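Techylectin-5A (Tachypleus tridentatus, PDB 1JC9) acts in innate immunity as a secreted lectin that recognises acetyl groups on microbial and red cell surfaces and agglutinates Gram-positive and Gram-negative bacteria. Local coordinates at residues A50-N55 against C80-D85; L76-D81 against G88-Q93; D122-N127 against H190-I195; Q158-E163 against Y169-G174; R243-K246 against S251-Q254. All blocks are in the same frame, centred on the assembly; numbering follows the deposited sequence.

Interaction 1: A50-N55 against C80-D85; sequences ADILLN and CDMETD
Cys80, two residues ahead of the Met82 that packs on Ile52 and Leu53, turns its side chain toward helix 49-54 and is joined by a disulfide to Cys49, the residue just before Ala50. Next in line, Asp81 points its carboxylate back into its own chain. Its OD1 receives two backbone donors, Glu83 N at 2.9 Å and Thr84 N at 3.1 Å, the first nearly along the C-O axis and the second 32° out of the carboxylate plane. The first of these closes an Asx turn. OD2 is also bound by Lys258 and, through its syn lone pair, by Thr84 OG1 at 2.6 Å.

Met82 then makes the apolar contact. Its chain bends at chi2 (-56°) and again at chi3, which brings the terminal methyl onto the helix: Met82 CE lies 3.6 Å from Ile52 CG2 and 3.8 Å from Leu53 CB, with Leu53 N equally close at 3.6 Å. The methyl thus sits in the notch between the side chains of two successive helix residues, against the backbone N of the second. In this fibrinogen-like domain, disulfide and methionine together fasten helix 49-54 to the end of strand 76-81, with Tyr63 of strand 61-65 touching both Ile52 and Cys80.

Beyond the turn, exposed Asp85 forms a salt bridge with Arg260 of strand 250-261.

Interaction 2: L76-D81 against G88-Q93; sequences LNVYCD and GWTVIQ
Tyr79 lies alongside Val91, both side chains pointing the same way, and Val91 CG2 sits 3.8 Å from Tyr79 CD1 at the ring edge, near its plane. The same methyl also packs on Asp81 CB, whose other neighbour is Trp89 CB at 4.0 Å, so that Tyr79, Asp81, Trp89 and Val91 share one face of the sheet. On the opposite face Thr90 turns CG2 to Val78 CB, 4.0 Å away, while its OG1 is hydrogen-bonded to Cys49 N.

The strands are antiparallel. Val91 N gives Tyr79 O a nearly linear bond of 2.9 Å (171° at the hydrogen), and Asp81 and Trp89 exchange two hydrogen bonds. Further along, the strands diverge and a water fills in for the missing direct bond, accepting from Tyr79 N at 2.8 Å and donating to Val91 O at 2.6 Å. Trp89 turns its indole edge to Asp81 O, with Trp89 CD1 3.7 Å from that oxygen, and gives its NE1 hydrogen to Thr84 O in the connecting loop. Gly88 has a positive phi of 85°, and with Trp89 it faces the single residue Asp81. This is a G1 beta bulge at the loop end of the beta hairpin, where strand 76-81 passes into the turn and strand 89-95 begins.

Interaction 3: D122-N127 against H190-I195; sequences DFWLGN and HNFSTI
One face of the Phe192 ring carries the amide nitrogen of Asn127, which stands 3.5 Å above the ring plane and toward its rim, closest to the side of the ring formed by CD2 and CE2 (Asn127 ND2 to Phe192 CE2, 3.6 Å). Amide and ring planes are 78° apart, so the amide stands almost upright on the ring and leads with its nitrogen, an approach consistent with a weak N-H to pi attraction. Trp124 comes up obliquely from the side: its CZ2 is 4.2 Å from Phe192 CE1, a loose van der Waals contact in which the two side chains run past each other in opposite directions.

The two partners of Phe192 are themselves coupled. Asn127 CG lies in the indole plane at the edge of Trp124, and Trp124 NE1 gives Asn127 OD1 a weak, bent bond of 3.1 Å (133° at the hydrogen). The amide orientation, nitrogen toward the phenyl ring and oxygen toward the indole N-H, is consistent with this weak bond.

Edge-to-face stacks extend the aromatic cluster, from Phe192 to Trp215 and from Trp124 to Tyr112 of helix 109-114. Phe192 O accepts a hydrogen bond from His199 ND1, in the loop that holds the calcium ion. The contact therefore brings this long loop against strand 123-124 and the first turn of helix 127-136, with helix 109-114 alongside.

Interaction 4: Q158-E163 against Y169-G174; sequences QDFWIE and YCLHIG
Leu171 CD1 presses on the edge of the Phe160 ring, 3.4 Å from Phe160 CE1, and Ile173 CG2 meets the same ring edge at CD1. Ile162 CG2 adds a looser touch on Leu171. This apolar layer faces helix 127-136, whose Thr134 touches both Phe160 and Ile162.

Above this layer the two backbones pair as an antiparallel hairpin. Trp161 and His172 form a hydrogen-bonded pair, His172 N donating to Trp161 O at 2.8 Å, while Glu163 N binds Cys170 O. At the far end, where the chain turns a corner, Gly174 N gives Gln158 O a bond of 2.6 Å.

On the other face the imidazole of His172 stacks on the six-membered ring of Trp161, centroids 3.8 Å apart and planes only 6° from parallel; His172 CB lies over the five-membered ring in a CH-pi contact. Trp161 reaches this place with CG between its backbone N and carbonyl carbon (chi1 54°). At the outer edge His172 NE2 donates to Glu163 OE2, 2.7 Å and almost straight (174°), the carboxylate being met on its anti side. Stack and bond together fix the tilt and rotation of the imidazole, and the nearby carboxylate would be expected to favour its protonated form.

Interaction 5: R243-K246 against S251-Q254; sequences RAWK and SLPQ
The backbones stay well apart where Trp245 and Lys246 face Leu252, the nearest alpha carbons being those of Lys246 and Ser251 at 8.4 Å, and no hydrogen bond spans the gap. Side chains bridge it instead. One methyl of Leu252 does the touching: CD2 is 3.7 Å from Trp245 CZ3 and 4.0 Å from Trp245 CE3, so it rests against the benzene half of the indole, which it approaches obliquely. Trp245 carries its ring there with CG anti to the backbone N (chi1 -177°). The same CD2 meets the aliphatic part of Lys246 at CG, 4.1 Å away, the two side chains crossing at about a right angle.

Helix 243-246 is a single short turn beside the acetyl-sugar pocket of this fibrinogen-related lectin. At its start Arg243 touches the bound N-acetylglucosamine and forms a salt bridge with Glu221, while Tyr248, implicated in ligand binding, lies in the link between the helix and strand 250-261.

Beyond its contact with Leu252, the Lys246 chain bends at chi2 (-69°) and lays CE over one face of the Trp245 ring, toward the rim and 3.5 Å above its plane. Its ammonium group goes on to a salt bridge with Asp147 and also makes a cation-pi contact with Tyr250. Leu145 of strand 139-146 touches both Trp245 and Leu252, and Leu252 is hydrogen-bonded through its backbone to Ile240.

Overall arrangement
Following the chain from the N terminus, interaction 1 closes the first loop by bringing helix 49-54 against the end of strand 76-81. Interaction 2 begins on that same strand, so that the two overlap at Cys80 and Asp81, and turns it back into strand 89-95. That strand leads on to interaction 3 through a probable backbone bond between Ile92 and Leu125. Interaction 3 spans the longest stretch of chain, and the hairpin of interaction 4 lies wholly within it; the two touch where Tyr169 meets Asn127 and Phe192. Interaction 5 follows in series, a short local closure about 19 Å, centre to centre, from interaction 3. All five contacts reach the same antiparallel sheet.

Interaction 1: A50-N55 against C80-D85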
# COMPACT_ATOMS: atom_id res chain seq x y z
N ALA A 50 9.86 4.64 -12.74
CA ALA A 50 10.21 3.94 -13.98
C ALA A 50 10.96 4.93 -14.88
O ALA A 50 11.94 4.58 -15.52
CB ALA A 50 8.95 3.43 -14.68
N ASP A 51 10.47 6.18 -14.91
CA ASP A 51 11.10 7.22 -15.71
C ASP A 51 12.50 7.50 -15.16
O ASP A 51 13.46 7.67 -15.92
CB ASP A 51 10.30 8.53 -15.65
CG ASP A 51 9.05 8.48 -16.51
OD1 ASP A 51 8.88 7.53 -17.28
OD2 ASP A 51 8.23 9.42 -16.40
N ILE A 52 12.61 7.54 -13.84
CA ILE A 52 13.90 7.79 -13.19
C ILE A 52 14.91 6.73 -13.62
O ILE A 52 16.07 7.04 -13.87
CB ILE A 52 13.76 7.75 -11.64
CG1 ILE A 52 12.91 8.93 -11.15
CG2 ILE A 52 15.14 7.78 -10.99
CD1 ILE A 52 13.59 10.27 -11.26
N LEU A 53 14.46 5.48 -13.70
CA LEU A 53 15.33 4.38 -14.09
C LEU A 53 15.78 4.54 -15.53
O LEU A 53 16.95 4.35 -15.85
CB LEU A 53 14.60 3.04 -13.93
CG LEU A 53 15.43 1.79 -14.27
CD1 LEU A 53 16.58 1.66 -13.30
CD2 LEU A 53 14.56 0.55 -14.19
N LEU A 54 14.84 4.88 -16.41
CA LEU A 54 15.16 5.05 -17.82
C LEU A 54 16.10 6.23 -18.05
O LEU A 54 16.74 6.31 -19.10
CB LEU A 54 13.87 5.24 -18.63
CG LEU A 54 12.89 4.07 -18.58
CD1 LEU A 54 11.71 4.36 -19.49
CD2 LEU A 54 13.58 2.79 -19.02
N ASN A 55 16.20 7.14 -17.08
CA ASN A 55 17.09 8.28 -17.21
C ASN A 55 18.49 7.95 -16.70
O ASN A 55 19.33 8.84 -16.59
CB ASN A 55 16.56 9.50 -16.46
CG ASN A 55 15.32 10.10 -17.11
OD1 ASN A 55 15.15 10.03 -18.33
ND2 ASN A 55 14.47 10.72 -16.30
N CYS A 80 12.21 5.02 -4.53
CA CYS A 80 12.28 4.16 -5.69
C CYS A 80 13.04 2.87 -5.39
O CYS A 80 14.17 2.91 -4.93
CB CYS A 80 12.99 4.87 -6.84
SG CYS A 80 12.16 6.34 -7.52
N ASP A 81 12.39 1.74 -5.63
CA ASP A 81 13.02 0.44 -5.44
C ASP A 81 13.55 0.11 -6.83
O ASP A 81 12.78 -0.20 -7.74
CB ASP A 81 11.98 -0.60 -5.02
CG ASP A 81 12.52 -2.02 -5.03
OD1 ASP A 81 13.67 -2.23 -5.49
OD2 ASP A 81 11.80 -2.93 -4.58
N MET A 82 14.87 0.19 -7.00
CA MET A 82 15.49 -0.08 -8.29
C MET A 82 16.10 -1.47 -8.37
O MET A 82 16.81 -1.79 -9.34
CB MET A 82 16.57 0.97 -8.59
CG MET A 82 16.06 2.40 -8.55
SD MET A 82 14.67 2.62 -9.67
CE MET A 82 15.09 4.21 -10.40
N GLU A 83 15.83 -2.31 -7.39
CA GLU A 83 16.41 -3.65 -7.36
C GLU A 83 15.46 -4.79 -7.69
O GLU A 83 15.80 -5.69 -8.47
CB GLU A 83 17.06 -3.89 -6.00
CG GLU A 83 18.30 -3.04 -5.78
CD GLU A 83 18.64 -2.87 -4.31
OE1 GLU A 83 18.71 -3.90 -3.60
OE2 GLU A 83 18.85 -1.72 -3.87
N THR A 84 14.26 -4.77 -7.12
CA THR A 84 13.30 -5.84 -7.36
C THR A 84 12.89 -6.02 -8.82
O THR A 84 12.40 -5.09 -9.46
CB THR A 84 12.03 -5.61 -6.52
OG1 THR A 84 12.39 -5.44 -5.15
CG2 THR A 84 11.09 -6.79 -6.65
N ASP A 85 13.10 -7.22 -9.33
CA ASP A 85 12.73 -7.58 -10.70
C ASP A 85 12.94 -6.48 -11.75
O ASP A 85 12.04 -6.15 -12.51
CB ASP A 85 11.27 -8.05 -10.70
CG ASP A 85 10.79 -8.50 -12.06
OD1 ASP A 85 11.60 -9.06 -12.83
OD2 ASP A 85 9.60 -8.31 -12.36

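Interaction 2: L76-D81 against G88-Q93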
# COMPACT_ATOMS: atom_id res chain seq x y z
N LEU A 76 6.81 15.53 -5.84
CA LEU A 76 6.89 14.71 -4.64
C LEU A 76 8.20 13.98 -4.53
O LEU A 76 8.84 13.68 -5.54
CB LEU A 76 5.81 13.62 -4.68
CG LEU A 76 4.46 13.90 -5.33
CD1 LEU A 76 3.78 12.59 -5.70
CD2 LEU A 76 3.60 14.72 -4.37
N ASN A 77 8.59 13.68 -3.30
CA ASN A 77 9.78 12.89 -3.04
C ASN A 77 9.22 11.50 -2.81
O ASN A 77 8.40 11.29 -1.91
CB ASN A 77 10.52 13.35 -1.78
CG ASN A 77 11.44 14.52 -2.04
OD1 ASN A 77 12.18 14.54 -3.02
ND2 ASN A 77 11.41 15.51 -1.15
N VAL A 78 9.65 10.54 -3.62
CA VAL A 78 9.17 9.18 -3.47
C VAL A 78 10.35 8.24 -3.33
O VAL A 78 11.48 8.58 -3.71
CB VAL A 78 8.33 8.73 -4.69
CG1 VAL A 78 7.11 9.61 -4.83
CG2 VAL A 78 9.18 8.78 -5.96
N TYR A 79 10.11 7.07 -2.77
CA TYR A 79 11.17 6.10 -2.64
C TYR A 79 11.09 5.16 -3.83
O TYR A 79 10.04 4.59 -4.13
CB TYR A 79 11.06 5.29 -1.35
CG TYR A 79 12.26 4.42 -1.12
CD1 TYR A 79 12.40 3.19 -1.78
CD2 TYR A 79 13.30 4.84 -0.30
CE1 TYR A 79 13.54 2.41 -1.61
CE2 TYR A 79 14.44 4.07 -0.12
CZ TYR A 79 14.55 2.86 -0.78
OH TYR A 79 15.69 2.10 -0.61
N CYS A 80 12.21 5.02 -4.53
CA CYS A 80 12.28 4.16 -5.69
C CYS A 80 13.04 2.87 -5.39
O CYS A 80 14.17 2.91 -4.93
CB CYS A 80 12.99 4.87 -6.84
SG CYS A 80 12.16 6.34 -7.52
N ASP A 81 12.39 1.74 -5.63
CA ASP A 81 13.02 0.44 -5.44
C ASP A 81 13.55 0.11 -6.83
O ASP A 81 12.78 -0.20 -7.74
CB ASP A 81 11.98 -0.60 -5.02
CG ASP A 81 12.52 -2.02 -5.03
OD1 ASP A 81 13.67 -2.23 -5.49
OD2 ASP A 81 11.80 -2.93 -4.58
N GLY A 88 12.54 0.25 -11.00
CA GLY A 88 11.56 1.16 -11.55
C GLY A 88 10.27 1.21 -10.76
O GLY A 88 9.27 1.76 -11.24
N TRP A 89 10.29 0.65 -9.55
CA TRP A 89 9.10 0.63 -8.70
C TRP A 89 8.99 1.86 -7.81
O TRP A 89 9.96 2.27 -7.18
CB TRP A 89 9.09 -0.61 -7.79
CG TRP A 89 9.11 -1.93 -8.49
CD1 TRP A 89 10.21 -2.69 -8.78
CD2 TRP A 89 7.97 -2.68 -8.95
NE1 TRP A 89 9.83 -3.86 -9.39
CE2 TRP A 89 8.46 -3.88 -9.51
CE3 TRP A 89 6.59 -2.44 -8.95
CZ2 TRP A 89 7.61 -4.85 -10.07
CZ3 TRP A 89 5.75 -3.41 -9.50
CH2 TRP A 89 6.26 -4.60 -10.05
N THR A 90 7.80 2.45 -7.77
CA THR A 90 7.57 3.61 -6.91
C THR A 90 6.89 3.03 -5.68
O THR A 90 5.81 2.45 -5.78
CB THR A 90 6.64 4.64 -7.57
OG1 THR A 90 7.22 5.09 -8.80
CG2 THR A 90 6.44 5.85 -6.66
N VAL A 91 7.53 3.16 -4.52
CA VAL A 91 6.96 2.60 -3.30
C VAL A 91 5.90 3.53 -2.73
O VAL A 91 6.13 4.73 -2.61
CB VAL A 91 8.07 2.35 -2.25
CG1 VAL A 91 7.48 1.70 -1.01
CG2 VAL A 91 9.15 1.45 -2.85
N ILE A 92 4.74 2.98 -2.40
CA ILE A 92 3.66 3.79 -1.85
C ILE A 92 3.33 3.47 -0.40
O ILE A 92 2.57 4.20 0.23
CB ILE A 92 2.36 3.66 -2.70
CG1 ILE A 92 1.81 2.23 -2.62
CG2 ILE A 92 2.63 4.04 -4.15
CD1 ILE A 92 0.47 2.05 -3.33
N GLN A 93 3.90 2.39 0.13
CA GLN A 93 3.66 2.00 1.52
C GLN A 93 4.75 1.05 2.01
O GLN A 93 5.28 0.25 1.24
CB GLN A 93 2.30 1.30 1.68
CG GLN A 93 1.93 0.97 3.14
CD GLN A 93 2.23 -0.48 3.54
OE1 GLN A 93 3.13 -1.12 3.00
NE2 GLN A 93 1.48 -0.98 4.51
O HOH W 1 7.53 6.78 -1.74

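Interaction 3: D122-N127 against H190-I195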
# COMPACT_ATOMS: atom_id res chain seq x y z
N ASP A 122 8.87 3.56 7.64
CA ASP A 122 7.48 3.14 7.45
C ASP A 122 6.61 4.35 7.13
O ASP A 122 6.72 5.40 7.76
CB ASP A 122 6.96 2.38 8.69
CG ASP A 122 7.30 3.07 10.01
OD1 ASP A 122 8.21 3.91 10.05
OD2 ASP A 122 6.64 2.74 11.02
N PHE A 123 5.74 4.21 6.13
CA PHE A 123 4.90 5.33 5.71
C PHE A 123 3.73 4.91 4.81
O PHE A 123 3.63 3.76 4.40
CB PHE A 123 5.74 6.33 4.92
CG PHE A 123 6.10 5.84 3.54
CD1 PHE A 123 7.04 4.82 3.37
CD2 PHE A 123 5.46 6.35 2.41
CE1 PHE A 123 7.32 4.31 2.10
CE2 PHE A 123 5.73 5.85 1.13
CZ PHE A 123 6.66 4.83 0.98
N TRP A 124 2.88 5.89 4.53
CA TRP A 124 1.74 5.75 3.63
C TRP A 124 1.86 7.01 2.79
O TRP A 124 1.82 8.12 3.32
CB TRP A 124 0.41 5.77 4.39
CG TRP A 124 -0.78 5.71 3.46
CD1 TRP A 124 -1.61 6.75 3.12
CD2 TRP A 124 -1.26 4.56 2.75
NE1 TRP A 124 -2.57 6.31 2.24
CE2 TRP A 124 -2.38 4.97 1.99
CE3 TRP A 124 -0.85 3.22 2.67
CZ2 TRP A 124 -3.10 4.10 1.17
CZ3 TRP A 124 -1.57 2.35 1.86
CH2 TRP A 124 -2.68 2.79 1.12
N LEU A 125 2.04 6.84 1.48
CA LEU A 125 2.23 7.98 0.59
C LEU A 125 1.14 9.05 0.61
O LEU A 125 1.43 10.23 0.51
CB LEU A 125 2.45 7.50 -0.85
CG LEU A 125 2.96 8.55 -1.84
CD1 LEU A 125 4.35 9.02 -1.42
CD2 LEU A 125 3.00 7.95 -3.24
N GLY A 126 -0.12 8.63 0.74
CA GLY A 126 -1.22 9.59 0.74
C GLY A 126 -2.18 9.25 -0.39
O GLY A 126 -1.75 9.08 -1.53
N ASN A 127 -3.47 9.16 -0.10
CA ASN A 127 -4.44 8.80 -1.12
C ASN A 127 -4.54 9.78 -2.29
O ASN A 127 -4.71 9.34 -3.44
CB ASN A 127 -5.81 8.55 -0.49
CG ASN A 127 -5.81 7.35 0.45
OD1 ASN A 127 -4.98 6.45 0.32
ND2 ASN A 127 -6.74 7.33 1.40
N HIS A 190 -14.13 -1.62 -3.45
CA HIS A 190 -14.59 -1.13 -2.16
C HIS A 190 -14.06 0.26 -1.83
O HIS A 190 -13.01 0.67 -2.34
CB HIS A 190 -14.19 -2.11 -1.06
CG HIS A 190 -15.01 -3.37 -1.06
ND1 HIS A 190 -16.21 -3.47 -0.39
CD2 HIS A 190 -14.84 -4.54 -1.71
CE1 HIS A 190 -16.74 -4.66 -0.63
NE2 HIS A 190 -15.93 -5.33 -1.43
N ASN A 191 -14.79 0.99 -0.99
CA ASN A 191 -14.37 2.33 -0.59
C ASN A 191 -13.25 2.21 0.43
O ASN A 191 -13.02 1.14 0.98
CB ASN A 191 -15.52 3.10 0.08
CG ASN A 191 -16.80 3.05 -0.70
OD1 ASN A 191 -16.85 3.50 -1.84
ND2 ASN A 191 -17.84 2.48 -0.08
N PHE A 192 -12.57 3.32 0.68
CA PHE A 192 -11.50 3.33 1.66
C PHE A 192 -12.19 3.70 2.98
O PHE A 192 -13.09 4.54 2.98
CB PHE A 192 -10.47 4.39 1.31
CG PHE A 192 -9.17 4.25 2.05
CD1 PHE A 192 -8.23 3.31 1.65
CD2 PHE A 192 -8.89 5.05 3.16
CE1 PHE A 192 -7.02 3.18 2.32
CE2 PHE A 192 -7.68 4.92 3.84
CZ PHE A 192 -6.74 3.98 3.42
N SER A 193 -11.78 3.07 4.08
CA SER A 193 -12.36 3.40 5.39
C SER A 193 -11.26 3.70 6.40
O SER A 193 -10.14 3.20 6.28
CB SER A 193 -13.21 2.24 5.92
OG SER A 193 -14.40 2.05 5.16
N THR A 194 -11.60 4.51 7.40
CA THR A 194 -10.66 4.86 8.46
C THR A 194 -11.42 4.86 9.78
O THR A 194 -12.65 4.77 9.79
CB THR A 194 -10.04 6.26 8.23
OG1 THR A 194 -11.09 7.22 8.03
CG2 THR A 194 -9.12 6.24 7.01
N ILE A 195 -10.70 4.96 10.89
CA ILE A 195 -11.33 4.95 12.20
C ILE A 195 -12.45 5.97 12.36
O ILE A 195 -13.39 5.74 13.13
CB ILE A 195 -10.29 5.17 13.31
CG1 ILE A 195 -9.55 6.49 13.08
CG2 ILE A 195 -9.30 4.02 13.32
CD1 ILE A 195 -8.48 6.77 14.10

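Interaction 4: Q158-E163 against Y169-G174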
# COMPACT_ATOMS: atom_id res chain seq x y z
N GLN A 158 -2.63 -6.55 -11.76
CA GLN A 158 -2.59 -5.62 -12.88
C GLN A 158 -3.70 -4.59 -12.75
O GLN A 158 -4.62 -4.73 -11.94
CB GLN A 158 -2.77 -6.36 -14.20
CG GLN A 158 -1.60 -7.23 -14.60
CD GLN A 158 -1.67 -7.64 -16.05
OE1 GLN A 158 -1.50 -6.81 -16.95
NE2 GLN A 158 -1.94 -8.92 -16.30
N ASP A 159 -3.60 -3.54 -13.57
CA ASP A 159 -4.60 -2.48 -13.61
C ASP A 159 -5.01 -1.98 -12.24
O ASP A 159 -6.19 -2.04 -11.87
CB ASP A 159 -5.83 -2.98 -14.38
CG ASP A 159 -5.46 -3.65 -15.69
OD1 ASP A 159 -4.53 -3.17 -16.37
OD2 ASP A 159 -6.11 -4.66 -16.06
N PHE A 160 -4.04 -1.48 -11.48
CA PHE A 160 -4.29 -0.96 -10.15
C PHE A 160 -4.50 0.55 -10.18
O PHE A 160 -3.70 1.29 -10.75
CB PHE A 160 -3.10 -1.27 -9.23
CG PHE A 160 -3.10 -0.49 -7.94
CD1 PHE A 160 -4.10 -0.70 -6.99
CD2 PHE A 160 -2.12 0.46 -7.68
CE1 PHE A 160 -4.12 0.03 -5.81
CE2 PHE A 160 -2.13 1.20 -6.50
CZ PHE A 160 -3.14 0.98 -5.55
N TRP A 161 -5.60 1.01 -9.58
CA TRP A 161 -5.88 2.44 -9.48
C TRP A 161 -7.03 2.68 -8.52
O TRP A 161 -7.80 1.77 -8.22
CB TRP A 161 -6.21 3.05 -10.85
CG TRP A 161 -7.32 2.37 -11.64
CD1 TRP A 161 -7.26 1.16 -12.27
CD2 TRP A 161 -8.61 2.91 -11.94
NE1 TRP A 161 -8.43 0.91 -12.95
CE2 TRP A 161 -9.28 1.97 -12.76
CE3 TRP A 161 -9.27 4.10 -11.59
CZ2 TRP A 161 -10.58 2.18 -13.23
CZ3 TRP A 161 -10.57 4.31 -12.07
CH2 TRP A 161 -11.21 3.35 -12.88
N ILE A 162 -7.11 3.89 -7.99
CA ILE A 162 -8.20 4.25 -7.08
C ILE A 162 -8.82 5.53 -7.64
O ILE A 162 -8.18 6.24 -8.41
CB ILE A 162 -7.71 4.47 -5.61
CG1 ILE A 162 -6.77 5.66 -5.52
CG2 ILE A 162 -7.02 3.19 -5.09
CD1 ILE A 162 -5.47 5.47 -6.26
N GLU A 163 -10.06 5.80 -7.27
CA GLU A 163 -10.75 7.00 -7.72
C GLU A 163 -10.41 8.12 -6.74
O GLU A 163 -9.73 7.86 -5.75
CB GLU A 163 -12.25 6.73 -7.80
CG GLU A 163 -12.59 5.68 -8.86
CD GLU A 163 -14.07 5.35 -8.96
OE1 GLU A 163 -14.90 6.29 -8.98
OE2 GLU A 163 -14.40 4.15 -9.04
N TYR A 169 -11.96 7.18 -2.72
CA TYR A 169 -10.79 6.40 -3.12
C TYR A 169 -11.10 4.93 -3.42
O TYR A 169 -10.35 4.04 -3.03
CB TYR A 169 -9.72 6.50 -2.03
CG TYR A 169 -9.35 7.93 -1.67
CD1 TYR A 169 -8.83 8.80 -2.63
CD2 TYR A 169 -9.49 8.40 -0.36
CE1 TYR A 169 -8.46 10.11 -2.29
CE2 TYR A 169 -9.13 9.70 -0.02
CZ TYR A 169 -8.61 10.54 -0.99
OH TYR A 169 -8.23 11.82 -0.64
N CYS A 170 -12.20 4.70 -4.12
CA CYS A 170 -12.62 3.35 -4.46
C CYS A 170 -11.51 2.60 -5.20
O CYS A 170 -10.90 3.13 -6.13
CB CYS A 170 -13.87 3.39 -5.33
SG CYS A 170 -14.66 1.79 -5.51
N LEU A 171 -11.27 1.35 -4.79
CA LEU A 171 -10.21 0.52 -5.36
C LEU A 171 -10.57 -0.25 -6.64
O LEU A 171 -11.67 -0.77 -6.77
CB LEU A 171 -9.73 -0.48 -4.31
CG LEU A 171 -8.67 -1.50 -4.75
CD1 LEU A 171 -7.32 -0.81 -4.93
CD2 LEU A 171 -8.56 -2.58 -3.69
N HIS A 172 -9.61 -0.32 -7.56
CA HIS A 172 -9.75 -1.05 -8.82
C HIS A 172 -8.50 -1.90 -9.03
O HIS A 172 -7.39 -1.37 -9.03
CB HIS A 172 -9.88 -0.08 -10.00
CG HIS A 172 -11.17 0.68 -10.02
ND1 HIS A 172 -12.31 0.20 -10.63
CD2 HIS A 172 -11.51 1.88 -9.49
CE1 HIS A 172 -13.29 1.07 -10.47
NE2 HIS A 172 -12.83 2.10 -9.79
N ILE A 173 -8.66 -3.21 -9.19
CA ILE A 173 -7.53 -4.09 -9.44
C ILE A 173 -7.91 -5.18 -10.43
O ILE A 173 -9.04 -5.66 -10.43
CB ILE A 173 -7.00 -4.77 -8.15
CG1 ILE A 173 -8.17 -5.31 -7.33
CG2 ILE A 173 -6.14 -3.80 -7.35
CD1 ILE A 173 -7.72 -6.10 -6.12
N GLY A 174 -6.94 -5.57 -11.26
CA GLY A 174 -7.16 -6.61 -12.25
C GLY A 174 -6.65 -7.97 -11.79
O GLY A 174 -6.65 -8.28 -10.60

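Interaction 5: R243-K246 against S251-Q254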
# COMPACT_ATOMS: atom_id res chain seq x y z
N ARG A 243 -3.95 -13.16 4.85
CA ARG A 243 -4.62 -14.44 5.07
C ARG A 243 -4.14 -15.66 4.30
O ARG A 243 -3.87 -16.70 4.91
CB ARG A 243 -6.12 -14.27 4.85
CG ARG A 243 -6.91 -15.52 5.18
CD ARG A 243 -8.36 -15.36 4.78
NE ARG A 243 -9.13 -16.56 5.08
CZ ARG A 243 -10.45 -16.65 4.94
NH1 ARG A 243 -11.16 -15.61 4.52
NH2 ARG A 243 -11.07 -17.79 5.24
N ALA A 244 -4.04 -15.55 2.99
CA ALA A 244 -3.64 -16.68 2.16
C ALA A 244 -2.28 -17.28 2.50
O ALA A 244 -2.01 -18.43 2.16
CB ALA A 244 -3.70 -16.30 0.69
N TRP A 245 -1.42 -16.51 3.15
CA TRP A 245 -0.10 -17.03 3.49
C TRP A 245 0.06 -17.41 4.96
O TRP A 245 0.40 -18.55 5.27
CB TRP A 245 0.99 -16.02 3.09
CG TRP A 245 2.39 -16.51 3.35
CD1 TRP A 245 2.82 -17.81 3.39
CD2 TRP A 245 3.56 -15.70 3.58
NE1 TRP A 245 4.17 -17.86 3.63
CE2 TRP A 245 4.65 -16.58 3.75
CE3 TRP A 245 3.79 -14.32 3.65
CZ2 TRP A 245 5.96 -16.13 3.99
CZ3 TRP A 245 5.08 -13.86 3.89
CH2 TRP A 245 6.15 -14.77 4.06
N LYS A 246 -0.21 -16.47 5.87
CA LYS A 246 -0.03 -16.74 7.29
C LYS A 246 -1.29 -16.77 8.16
O LYS A 246 -1.19 -16.86 9.39
CB LYS A 246 0.95 -15.72 7.88
CG LYS A 246 2.34 -15.76 7.28
CD LYS A 246 3.07 -17.04 7.67
CE LYS A 246 4.54 -16.98 7.28
NZ LYS A 246 5.27 -18.20 7.73
N SER A 251 1.24 -11.23 12.28
CA SER A 251 1.50 -9.88 11.80
C SER A 251 2.88 -9.84 11.15
O SER A 251 3.90 -9.89 11.84
CB SER A 251 1.44 -8.90 12.98
OG SER A 251 1.60 -7.56 12.56
N LEU A 252 2.90 -9.75 9.82
CA LEU A 252 4.16 -9.72 9.08
C LEU A 252 5.07 -8.58 9.56
O LEU A 252 4.62 -7.45 9.74
CB LEU A 252 3.89 -9.60 7.57
CG LEU A 252 3.12 -10.78 6.95
CD1 LEU A 252 2.58 -10.41 5.59
CD2 LEU A 252 4.03 -12.00 6.86
N PRO A 253 6.35 -8.88 9.79
CA PRO A 253 7.30 -7.86 10.26
C PRO A 253 7.74 -6.84 9.21
O PRO A 253 8.16 -5.74 9.56
CB PRO A 253 8.46 -8.70 10.78
CG PRO A 253 8.45 -9.88 9.87
CD PRO A 253 6.98 -10.21 9.77
N GLN A 254 7.65 -7.20 7.94
CA GLN A 254 8.04 -6.28 6.87
C GLN A 254 7.22 -6.46 5.61
O GLN A 254 7.12 -7.57 5.08
CB GLN A 254 9.52 -6.47 6.50
CG GLN A 254 10.50 -6.04 7.56
CD GLN A 254 11.92 -6.02 7.04
OE1 GLN A 254 12.26 -5.22 6.16
NE2 GLN A 254 12.76 -6.89 7.58